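YkuI protein (Bacillus subtilis, PDB 2BAS) carries an EAL domain that binds the second messenger cyclic di-GMP and probably belongs to the phosphodiesterases that cleave it. Local coordinates at residues Gln158-Leu163 and Leu185-Leu190; Arg250-Tyr255 and Thr276-Phe281. All coordinates share one frame; numbering follows the deposited sequence.

Interaction 1 of 2, residues Gln158-Leu163 and Leu185-Leu190; sequences QLYHML and LDRIAL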
loop_
_atom_site.group_PDB
_atom_site.type_symbol
_atom_site.label_atom_id
_atom_site.label_comp_id
_atom_site.label_asym_id
_atom_site.label_seq_id
_atom_site.Cartn_x
_atom_site.Cartn_y
_atom_site.Cartn_z
ATOM N N GLN A 158 24.297 -0.152 3.632
ATOM C CA GLN A 158 25.446 -1.044 3.580
ATOM C C GLN A 158 24.956 -2.493 3.434
ATOM O O GLN A 158 25.528 -3.278 2.674
ATOM C CB GLN A 158 26.297 -0.878 4.847
ATOM C CG GLN A 158 27.691 -1.507 4.808
ATOM C CD GLN A 158 28.741 -0.639 4.136
ATOM O OE1 GLN A 158 28.431 0.381 3.516
ATOM N NE2 GLN A 158 30.004 -1.042 4.263
ATOM N N LEU A 159 23.895 -2.835 4.165
ATOM C CA LEU A 159 23.288 -4.155 4.086
ATOM C C LEU A 159 22.697 -4.405 2.703
ATOM O O LEU A 159 22.867 -5.483 2.132
ATOM C CB LEU A 159 22.195 -4.309 5.148
ATOM C CG LEU A 159 21.414 -5.630 5.206
ATOM C CD1 LEU A 159 22.314 -6.804 5.576
ATOM C CD2 LEU A 159 20.274 -5.528 6.192
ATOM N N TYR A 160 22.011 -3.395 2.175
ATOM C CA TYR A 160 21.350 -3.478 0.874
ATOM C C TYR A 160 22.381 -3.591 -0.235
ATOM O O TYR A 160 22.107 -4.146 -1.299
ATOM C CB TYR A 160 20.447 -2.253 0.668
ATOM C CG TYR A 160 19.154 -2.277 1.470
ATOM C CD1 TYR A 160 18.094 -1.423 1.147
ATOM C CD2 TYR A 160 18.973 -3.172 2.529
ATOM C CE1 TYR A 160 16.896 -1.442 1.879
ATOM C CE2 TYR A 160 17.786 -3.204 3.259
ATOM C CZ TYR A 160 16.756 -2.340 2.930
ATOM O OH TYR A 160 15.592 -2.382 3.655
ATOM N N HIS A 161 23.570 -3.060 0.041
ATOM C CA HIS A 161 24.709 -3.153 -0.860
ATOM C C HIS A 161 25.123 -4.618 -1.031
ATOM O O HIS A 161 25.135 -5.116 -2.159
ATOM C CB HIS A 161 25.860 -2.272 -0.349
ATOM C CG HIS A 161 27.120 -2.372 -1.153
ATOM N ND1 HIS A 161 27.324 -1.654 -2.311
ATOM C CD2 HIS A 161 28.255 -3.084 -0.946
ATOM C CE1 HIS A 161 28.525 -1.930 -2.791
ATOM N NE2 HIS A 161 29.110 -2.795 -1.982
HETATM N N MSE A 162 25.418 -5.315 0.072
HETATM C CA MSE A 162 25.801 -6.729 -0.024
HETATM C C MSE A 162 24.646 -7.627 -0.435
HETATM O O MSE A 162 24.870 -8.710 -0.978
HETATM C CB MSE A 162 26.466 -7.268 1.251
HETATM C CG MSE A 162 25.557 -7.393 2.446
HETATM SE SE MSE A 162 25.816 -9.074 3.418
HETATM C CE MSE A 162 24.602 -10.181 2.358
ATOM N N LEU A 163 23.419 -7.185 -0.178
ATOM C CA LEU A 163 22.250 -7.939 -0.608
ATOM C C LEU A 163 22.074 -7.836 -2.115
ATOM O O LEU A 163 21.724 -8.818 -2.769
ATOM C CB LEU A 163 20.989 -7.505 0.137
ATOM C CG LEU A 163 20.862 -8.089 1.550
ATOM C CD1 LEU A 163 19.673 -7.496 2.274
ATOM C CD2 LEU A 163 20.773 -9.612 1.543
ATOM N N LEU A 185 7.269 0.919 3.276
ATOM C CA LEU A 185 7.148 0.885 1.819
ATOM C C LEU A 185 8.412 1.366 1.089
ATOM O O LEU A 185 8.913 0.687 0.189
ATOM C CB LEU A 185 5.942 1.720 1.384
ATOM C CG LEU A 185 4.576 1.322 1.965
ATOM C CD1 LEU A 185 3.551 2.421 1.750
ATOM C CD2 LEU A 185 4.060 0.003 1.397
ATOM N N ASP A 186 8.922 2.531 1.492
ATOM C CA ASP A 186 10.137 3.108 0.908
ATOM C C ASP A 186 11.252 2.072 0.828
ATOM O O ASP A 186 12.049 2.087 -0.105
ATOM C CB ASP A 186 10.630 4.321 1.726
ATOM C CG ASP A 186 9.997 5.654 1.291
ATOM O OD1 ASP A 186 10.762 6.583 0.953
ATOM O OD2 ASP A 186 8.753 5.795 1.295
ATOM N N ARG A 187 11.282 1.169 1.802
ATOM C CA ARG A 187 12.398 0.240 1.969
ATOM C C ARG A 187 12.267 -1.059 1.196
ATOM O O ARG A 187 13.254 -1.564 0.632
ATOM C CB ARG A 187 12.639 -0.013 3.456
ATOM C CG ARG A 187 13.305 1.175 4.114
ATOM C CD ARG A 187 13.369 1.062 5.607
ATOM N NE ARG A 187 14.460 1.886 6.118
ATOM C CZ ARG A 187 15.503 1.414 6.793
ATOM N NH1 ARG A 187 15.592 0.116 7.081
ATOM N NH2 ARG A 187 16.444 2.251 7.211
ATOM N N ILE A 188 11.066 -1.560 1.184
ATOM C CA ILE A 188 10.717 -2.729 0.372
ATOM C C ILE A 188 11.035 -2.471 -1.110
ATOM O O ILE A 188 11.703 -3.277 -1.771
ATOM C CB ILE A 188 9.218 -3.035 0.510
ATOM C CG1 ILE A 188 8.840 -3.510 1.924
ATOM C CG2 ILE A 188 8.744 -4.131 -0.454
ATOM C CD1 ILE A 188 7.330 -3.526 2.182
ATOM N N ALA A 189 10.548 -1.342 -1.588
ATOM C CA ALA A 189 10.715 -0.929 -2.996
ATOM C C ALA A 189 12.197 -0.746 -3.377
ATOM O O ALA A 189 12.629 -1.150 -4.463
ATOM C CB ALA A 189 9.992 0.395 -3.249
ATOM N N LEU A 190 12.955 -0.140 -2.481
ATOM C CA LEU A 190 14.396 0.124 -2.713
ATOM C C LEU A 190 15.169 -1.214 -2.883
ATOM O O LEU A 190 16.028 -1.352 -3.756
ATOM C CB LEU A 190 14.973 0.923 -1.524
ATOM C CG LEU A 190 16.425 1.414 -1.723
ATOM C CD1 LEU A 190 16.622 2.288 -2.971
ATOM C CD2 LEU A 190 16.924 2.265 -0.549
#
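Tyr160 OH is the polar atom around which this contact is arranged: it is hydrogen-bonded to Glu149 OE1, outside both segments, while Arg187 packs against it. The hydroxyl oxygen lies 3.8 Å from Arg187 CB, which marks a van der Waals approach to the foot of the arginine side chain. The Arg187 carbonyl O is also close, 3.9 Å from Tyr160 CE1. The tyrosine side chain leaves its helix toward 185-190, and chi1 of -75°, with CG beside the backbone N, carries the hydroxyl to Arg187; the arginine chain, extended from CG to NE, crosses it at roughly a right angle. The guanidinium is turned 63° from the ring plane, so the two flat groups do not stack; the arginine's NH1 makes a long, weak ion pair with the same Glu149 oxygen. Farther back along the ring, Leu190 CD2 reaches the edge near the ring plane, 4.2 Å from Tyr160 CD1. The backbones stay apart, the nearest CA atoms being those of Tyr160 and Leu190 at 8.6 Å. Next to Arg187, Asp186 is hydrogen-bonded to Tyr212 of the second subunit. The contact bridges successive helices of the EAL barrel: helix 156-167 connects parallel strands 143-147 and 172-178 in a beta-alpha-beta crossover, and helix 185-191 follows strand 172-178 in the chain and leads to strand 195-199.

Interaction 2 of 2, residues Arg250-Tyr255 and Thr276-Phe281; sequences RYFQGY and TEFHQF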
loop_
_atom_site.group_PDB
_atom_site.type_symbol
_atom_site.label_atom_id
_atom_site.label_comp_id
_atom_site.label_asym_id
_atom_site.label_seq_id
_atom_site.Cartn_x
_atom_site.Cartn_y
_atom_site.Cartn_z
ATOM N N ARG A 250 1.118 -16.593 -2.178
ATOM C CA ARG A 250 1.624 -17.568 -3.139
ATOM C C ARG A 250 2.211 -18.818 -2.475
ATOM O O ARG A 250 2.178 -19.903 -3.052
ATOM C CB ARG A 250 2.643 -16.939 -4.084
ATOM C CG ARG A 250 2.988 -17.854 -5.235
ATOM C CD ARG A 250 3.907 -17.205 -6.227
ATOM N NE ARG A 250 4.021 -18.040 -7.419
ATOM C CZ ARG A 250 4.609 -17.666 -8.549
ATOM N NH1 ARG A 250 5.151 -16.457 -8.658
ATOM N NH2 ARG A 250 4.650 -18.505 -9.573
ATOM N N TYR A 251 2.759 -18.652 -1.273
ATOM C CA TYR A 251 3.320 -19.767 -0.506
ATOM C C TYR A 251 2.807 -19.726 0.926
ATOM O O TYR A 251 2.494 -18.651 1.438
ATOM C CB TYR A 251 4.844 -19.729 -0.518
ATOM C CG TYR A 251 5.458 -19.746 -1.903
ATOM C CD1 TYR A 251 6.002 -18.588 -2.465
ATOM C CD2 TYR A 251 5.490 -20.921 -2.653
ATOM C CE1 TYR A 251 6.580 -18.611 -3.737
ATOM C CE2 TYR A 251 6.057 -20.954 -3.920
ATOM C CZ TYR A 251 6.600 -19.802 -4.457
ATOM O OH TYR A 251 7.158 -19.856 -5.714
ATOM N N PHE A 252 2.727 -20.894 1.564
ATOM C CA PHE A 252 2.144 -21.017 2.898
ATOM C C PHE A 252 2.960 -21.927 3.817
ATOM O O PHE A 252 3.503 -22.944 3.378
ATOM C CB PHE A 252 0.727 -21.579 2.801
ATOM C CG PHE A 252 -0.130 -20.940 1.740
ATOM C CD1 PHE A 252 -0.228 -21.510 0.470
ATOM C CD2 PHE A 252 -0.872 -19.796 2.015
ATOM C CE1 PHE A 252 -1.035 -20.932 -0.510
ATOM C CE2 PHE A 252 -1.691 -19.210 1.033
ATOM C CZ PHE A 252 -1.768 -19.773 -0.224
ATOM N N GLN A 253 2.997 -21.585 5.103
ATOM C CA GLN A 253 3.772 -22.324 6.096
ATOM C C GLN A 253 3.150 -22.209 7.487
ATOM O O GLN A 253 2.721 -21.124 7.880
ATOM C CB GLN A 253 5.189 -21.756 6.129
ATOM C CG GLN A 253 6.171 -22.455 7.056
ATOM C CD GLN A 253 7.499 -21.733 7.114
ATOM O OE1 GLN A 253 7.728 -20.777 6.374
ATOM N NE2 GLN A 253 8.386 -22.185 7.993
ATOM N N GLY A 254 3.116 -23.319 8.225
ATOM C CA GLY A 254 2.632 -23.336 9.605
ATOM C C GLY A 254 2.199 -24.691 10.167
ATOM O O GLY A 254 2.100 -25.693 9.435
ATOM N N TYR A 255 1.930 -24.711 11.475
ATOM C CA TYR A 255 1.416 -25.904 12.161
ATOM C C TYR A 255 0.183 -26.472 11.471
ATOM O O TYR A 255 0.063 -27.689 11.323
ATOM C CB TYR A 255 1.081 -25.614 13.632
ATOM C CG TYR A 255 2.280 -25.272 14.482
ATOM C CD1 TYR A 255 3.283 -26.217 14.726
ATOM C CD2 TYR A 255 2.412 -24.010 15.061
ATOM C CE1 TYR A 255 4.400 -25.904 15.513
ATOM C CE2 TYR A 255 3.531 -23.685 15.851
ATOM C CZ TYR A 255 4.517 -24.635 16.070
ATOM O OH TYR A 255 5.616 -24.323 16.849
ATOM N N THR A 276 -9.171 -29.403 -2.014
ATOM C CA THR A 276 -10.580 -29.251 -1.649
ATOM C C THR A 276 -10.793 -28.045 -0.743
ATOM O O THR A 276 -11.786 -27.333 -0.878
ATOM C CB THR A 276 -11.181 -30.512 -0.959
ATOM O OG1 THR A 276 -10.761 -30.574 0.409
ATOM C CG2 THR A 276 -10.792 -31.805 -1.693
ATOM N N GLU A 277 -9.862 -27.815 0.178
ATOM C CA GLU A 277 -9.986 -26.699 1.107
ATOM C C GLU A 277 -9.997 -25.353 0.366
ATOM O O GLU A 277 -10.651 -24.401 0.808
ATOM C CB GLU A 277 -8.896 -26.762 2.181
ATOM C CG GLU A 277 -9.188 -25.921 3.425
ATOM C CD GLU A 277 -8.651 -26.542 4.710
ATOM O OE1 GLU A 277 -9.380 -26.500 5.725
ATOM O OE2 GLU A 277 -7.517 -27.082 4.711
ATOM N N PHE A 278 -9.301 -25.292 -0.770
ATOM C CA PHE A 278 -9.319 -24.092 -1.600
ATOM C C PHE A 278 -10.641 -23.930 -2.355
ATOM O O PHE A 278 -11.099 -22.802 -2.567
ATOM C CB PHE A 278 -8.128 -24.031 -2.569
ATOM C CG PHE A 278 -6.789 -23.817 -1.896
ATOM C CD1 PHE A 278 -6.704 -23.313 -0.594
ATOM C CD2 PHE A 278 -5.604 -24.081 -2.585
ATOM C CE1 PHE A 278 -5.462 -23.110 0.025
ATOM C CE2 PHE A 278 -4.356 -23.877 -1.979
ATOM C CZ PHE A 278 -4.288 -23.389 -0.673
ATOM N N HIS A 279 -11.248 -25.049 -2.762
ATOM C CA HIS A 279 -12.536 -25.015 -3.459
ATOM C C HIS A 279 -13.635 -24.393 -2.605
ATOM O O HIS A 279 -14.538 -23.742 -3.133
ATOM C CB HIS A 279 -12.967 -26.407 -3.919
ATOM C CG HIS A 279 -12.350 -26.836 -5.214
ATOM N ND1 HIS A 279 -11.426 -27.864 -5.297
ATOM C CD2 HIS A 279 -12.532 -26.380 -6.481
ATOM C CE1 HIS A 279 -11.065 -28.023 -6.558
ATOM N NE2 HIS A 279 -11.719 -27.133 -7.297
ATOM N N GLN A 280 -13.564 -24.617 -1.296
ATOM C CA GLN A 280 -14.477 -23.979 -0.364
ATOM C C GLN A 280 -14.246 -22.472 -0.428
ATOM O O GLN A 280 -15.205 -21.712 -0.578
ATOM C CB GLN A 280 -14.282 -24.499 1.060
ATOM C CG GLN A 280 -14.507 -26.005 1.222
ATOM C CD GLN A 280 -14.026 -26.539 2.570
ATOM O OE1 GLN A 280 -14.529 -26.145 3.623
ATOM N NE2 GLN A 280 -13.054 -27.449 2.537
ATOM N N PHE A 281 -12.974 -22.056 -0.355
ATOM C CA PHE A 281 -12.581 -20.646 -0.455
ATOM C C PHE A 281 -13.072 -19.987 -1.746
ATOM O O PHE A 281 -13.563 -18.852 -1.717
ATOM C CB PHE A 281 -11.063 -20.467 -0.368
ATOM C CG PHE A 281 -10.440 -20.965 0.917
ATOM C CD1 PHE A 281 -9.161 -21.505 0.909
ATOM C CD2 PHE A 281 -11.118 -20.894 2.131
ATOM C CE1 PHE A 281 -8.566 -21.963 2.078
ATOM C CE2 PHE A 281 -10.525 -21.362 3.308
ATOM C CZ PHE A 281 -9.248 -21.891 3.276
#
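Phe252 meets Phe278 from within a segment, 250-255, that starts as a barrel strand and ends as loop. Arg250 opens it with a salt bridge from NE to Glu49, and its CG lies 4.0 Å above the ring plane of Tyr251, offset toward the rim. Tyr251 continues the strand through backbone hydrogen bonds to Leu230 and Tyr232. Phe252 then sends its side chain toward helix 271-311. Its CG stands beside the backbone N and anti to the carbonyl carbon, and the ring reaches Phe278 with CE1, 4.1 Å from Phe278 CZ. The two side chains come from opposite directions, one off the strand and one off the helix. Their ring centroids are 6.0 Å apart and the planes are inclined at 50°, an oblique pair. The CA atoms of Phe252 and Phe278 remain 12.7 Å apart, so between the two segments the side chains, and not the backbones, make the contact. Gln253 turns its amide elsewhere, to Lys197, Glu57 and Gln43, and the chain runs on through Gly254 to Tyr255. On the helix, Phe278 has Phe281 CE1 at its edge, in plane, and its ring stacks with Trp245. With both phenylalanines buried and only carbon atoms meeting, the Phe252-Phe278 pair is purely apolar: it relies on shape and exclusion of water, without the directionality of a polar bond.

Interactions 1 and 2 hold different elements of the chain, and their nearest atoms are about 15 Å apart. Interaction 1 stays within the EAL domain, where it pairs two successive helices outside the barrel strands; it is only partly buried. Interaction 2 is buried and ties a barrel strand to helix 271-311, which runs on to the C-terminal region. The larger summed burial, 146 Å² against 57 Å² for interaction 2, belongs to the less enclosed site. Chemistry follows place: interaction 1 mixes apolar contact with a hydroxyl anchored to a carboxylate, whereas interaction 2 is wholly aromatic. Both lie beside the second subunit: interaction 1 through Arg187 itself and its neighbours, interaction 2 through the non-participating Arg250 and His279.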